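Local atomic coordinates of putative potassium transport protein (Staphylococcus aureus 08BA02176, PDB entry 4XTT), a protein that binds the second messenger cyclic di-AMP through its RCK C domain and probably regulates a potassium transporter. Residues A[28-31]-A[32-35]. Numbering follows the deposited sequence.
Sequences GQSI and IDLD. With 2BA ((2R,3R,3aS,5R,7aR,9R,10R,10aS,12R,14aR)-2,9-bis(6-amino-9H-purin-9-yl)octahydro-2H,7H-difuro[3,2-d:3',2'-j][1,3,7,9,2,8 ]tetraoxadiphosphacyclododecine-3,5,10,12-tetrol 5,12-dioxide), chain C.
Ile32 rests its CG2 methyl on the hydroxyl of Ser30, while the CG1 branch, anti to the backbone N (chi1 -160°), heads for the ribose ring oxygen O4'1 of cyclic di-AMP, 3.7 Å from CG1. Beside it, Ile31 places CD1 over the face of one adenine, 3.4 Å from C51; both isoleucines also touch Pro59.

Asp33 and Ser30 grip each other reciprocally. The amide N of Asp33 donates to Ser30 OG at 3.0 Å, and Ser30 N donates back to Asp33 OD2 at 3.2 Å, coming from above the carboxylate plane, about 40° out of it. This is the bonding pattern of a capping box, closed here round a single helical turn.

Leu34 N completes that turn with a nearly straight bond to Ser30 O, 3.1 Å. Its side chain turns back toward 28-31, where Leu34 CD2 meets Gln29 OE1 at 3.5 Å, the two side chains crossing at about a right angle; Gln29 NE2 is held by the carbonyl of Lys25.

Asp35, just before helix 36-40, accepts the ribose hydroxyl O2'1 on OD1 at 2.9 Å. Asp35 of the second subunit likewise binds the ligand. Ser30, with both backbone polar atoms and its hydroxyl engaged, is thus well placed to hold the turn that presents two aliphatic side chains to the nucleoside and a carboxylate to its sugar.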
loop_
_atom_site.group_PDB
_atom_site.type_symbol
_atom_site.label_atom_id
_atom_site.label_comp_id
_atom_site.label_asym_id
_atom_site.label_seq_id
_atom_site.Cartn_x
_atom_site.Cartn_y
_atom_site.Cartn_z
ATOM N N GLY A 28 -14.077 -14.374 5.194
ATOM C CA GLY A 28 -15.435 -13.966 5.499
ATOM C C GLY A 28 -15.454 -12.542 6.010
ATOM O O GLY A 28 -16.509 -11.916 6.109
ATOM N N GLN A 29 -14.274 -12.039 6.362
ATOM C CA GLN A 29 -14.137 -10.666 6.827
ATOM C C GLN A 29 -13.501 -9.804 5.743
ATOM O O GLN A 29 -12.791 -10.309 4.876
ATOM C CB GLN A 29 -13.301 -10.606 8.101
ATOM C CG GLN A 29 -13.898 -11.350 9.280
ATOM C CD GLN A 29 -13.106 -11.135 10.553
ATOM O OE1 GLN A 29 -13.290 -10.133 11.249
ATOM N NE2 GLN A 29 -12.204 -12.064 10.857
ATOM N N SER A 30 -13.755 -8.502 5.803
ATOM C CA SER A 30 -13.162 -7.553 4.864
ATOM C C SER A 30 -12.017 -6.815 5.529
ATOM O O SER A 30 -11.886 -6.855 6.753
ATOM C CB SER A 30 -14.202 -6.547 4.387
ATOM O OG SER A 30 -14.650 -5.763 5.474
ATOM N N ILE A 31 -11.187 -6.130 4.747
ATOM C CA ILE A 31 -10.071 -5.429 5.370
ATOM C C ILE A 31 -10.560 -4.128 6.009
ATOM O O ILE A 31 -9.838 -3.505 6.789
ATOM C CB ILE A 31 -8.915 -5.135 4.374
ATOM C CG1 ILE A 31 -9.218 -3.919 3.509
ATOM C CG2 ILE A 31 -8.616 -6.332 3.492
ATOM C CD1 ILE A 31 -8.217 -3.731 2.364
ATOM N N ILE A 32 -11.814 -3.760 5.748
ATOM C CA ILE A 32 -12.402 -2.602 6.421
ATOM C C ILE A 32 -13.095 -3.044 7.703
ATOM O O ILE A 32 -13.244 -2.256 8.630
ATOM C CB ILE A 32 -13.392 -1.832 5.504
ATOM C CG1 ILE A 32 -13.604 -0.405 6.023
ATOM C CG2 ILE A 32 -14.726 -2.556 5.376
ATOM C CD1 ILE A 32 -14.613 0.391 5.213
ATOM N N ASP A 33 -13.475 -4.317 7.767
ATOM C CA ASP A 33 -13.965 -4.901 9.010
ATOM C C ASP A 33 -12.817 -4.949 10.007
ATOM O O ASP A 33 -12.968 -4.578 11.167
ATOM C CB ASP A 33 -14.527 -6.311 8.793
ATOM C CG ASP A 33 -15.893 -6.310 8.126
ATOM O OD1 ASP A 33 -16.603 -5.280 8.204
ATOM O OD2 ASP A 33 -16.254 -7.349 7.523
ATOM N N LEU A 34 -11.661 -5.405 9.535
ATOM C CA LEU A 34 -10.459 -5.480 10.358
ATOM C C LEU A 34 -9.832 -4.096 10.558
ATOM O O LEU A 34 -9.067 -3.884 11.501
ATOM C CB LEU A 34 -9.453 -6.441 9.721
ATOM C CG LEU A 34 -9.885 -7.912 9.687
ATOM C CD1 LEU A 34 -8.832 -8.784 9.023
ATOM C CD2 LEU A 34 -10.201 -8.422 11.088
ATOM N N ASP A 35 -10.179 -3.169 9.663
ATOM C CA ASP A 35 -9.710 -1.779 9.680
ATOM C C ASP A 35 -8.183 -1.721 9.828
ATOM O O ASP A 35 -7.645 -1.041 10.707
ATOM C CB ASP A 35 -10.405 -1.003 10.797
ATOM C CG ASP A 35 -10.509 0.483 10.500
ATOM O OD1 ASP A 35 -10.450 0.864 9.308
ATOM O OD2 ASP A 35 -10.675 1.270 11.454
HETATM P P 2BA C . -7.770 4.592 6.824
HETATM O O1P 2BA C . -6.382 4.085 6.896
HETATM O O2P 2BA C . -7.956 5.540 7.967
HETATM O "O5'" 2BA C . -7.948 5.416 5.459
HETATM C "C5'" 2BA C . -9.224 6.012 5.161
HETATM C "C4'" 2BA C . -9.222 6.503 3.769
HETATM O "O4'" 2BA C . -8.007 7.318 3.457
HETATM C "C3'" 2BA C . -9.187 5.367 2.852
HETATM O "O3'" 2BA C . -10.543 4.964 2.518
HETATM C "C2'" 2BA C . -8.522 5.848 1.659
HETATM O "O2'" 2BA C . -9.477 6.472 0.755
HETATM C "C1'" 2BA C . -7.538 6.845 2.134
HETATM N N9 2BA C . -6.291 6.243 2.300
HETATM C C8 2BA C . -5.911 6.054 3.423
HETATM N N7 2BA C . -4.682 5.465 3.390
HETATM C C5 2BA C . -4.488 5.371 1.902
HETATM C C6 2BA C . -3.547 4.922 0.986
HETATM N N6 2BA C . -2.369 4.353 1.476
HETATM N N1 2BA C . -3.721 5.011 -0.342
HETATM C C2 2BA C . -4.814 5.541 -0.830
HETATM N N3 2BA C . -5.770 5.992 -0.040
HETATM C C4 2BA C . -5.666 5.940 1.306
HETATM P P1 2BA C . -10.801 3.382 2.372
HETATM O O1P1 2BA C . -9.960 2.935 1.228
HETATM O O2P1 2BA C . -12.233 3.180 2.007
HETATM O "O5'1" 2BA C . -10.420 2.441 3.611
HETATM C "C5'1" 2BA C . -10.981 2.661 4.895
HETATM C "C4'1" 2BA C . -10.214 1.850 5.865
HETATM O "O4'1" 2BA C . -10.078 0.452 5.376
HETATM C "C3'1" 2BA C . -8.839 2.361 5.984
HETATM O "O3'1" 2BA C . -8.729 3.333 7.054
HETATM C "C2'1" 2BA C . -8.014 1.203 6.290
HETATM O "O2'1" 2BA C . -8.021 0.992 7.724
HETATM C "C1'1" 2BA C . -8.658 0.063 5.614
HETATM N N91 2BA C . -8.021 -0.214 4.389
HETATM C C81 2BA C . -8.616 0.006 3.344
HETATM N N71 2BA C . -7.858 -0.313 2.247
HETATM C C51 2BA C . -6.632 -0.790 2.990
HETATM C C61 2BA C . -5.369 -1.303 2.677
HETATM N N61 2BA C . -4.994 -1.479 1.313
HETATM N N11 2BA C . -4.496 -1.635 3.597
HETATM C C21 2BA C . -4.777 -1.504 4.886
HETATM N N31 2BA C . -5.951 -1.025 5.315
HETATM C C41 2BA C . -6.906 -0.659 4.422
#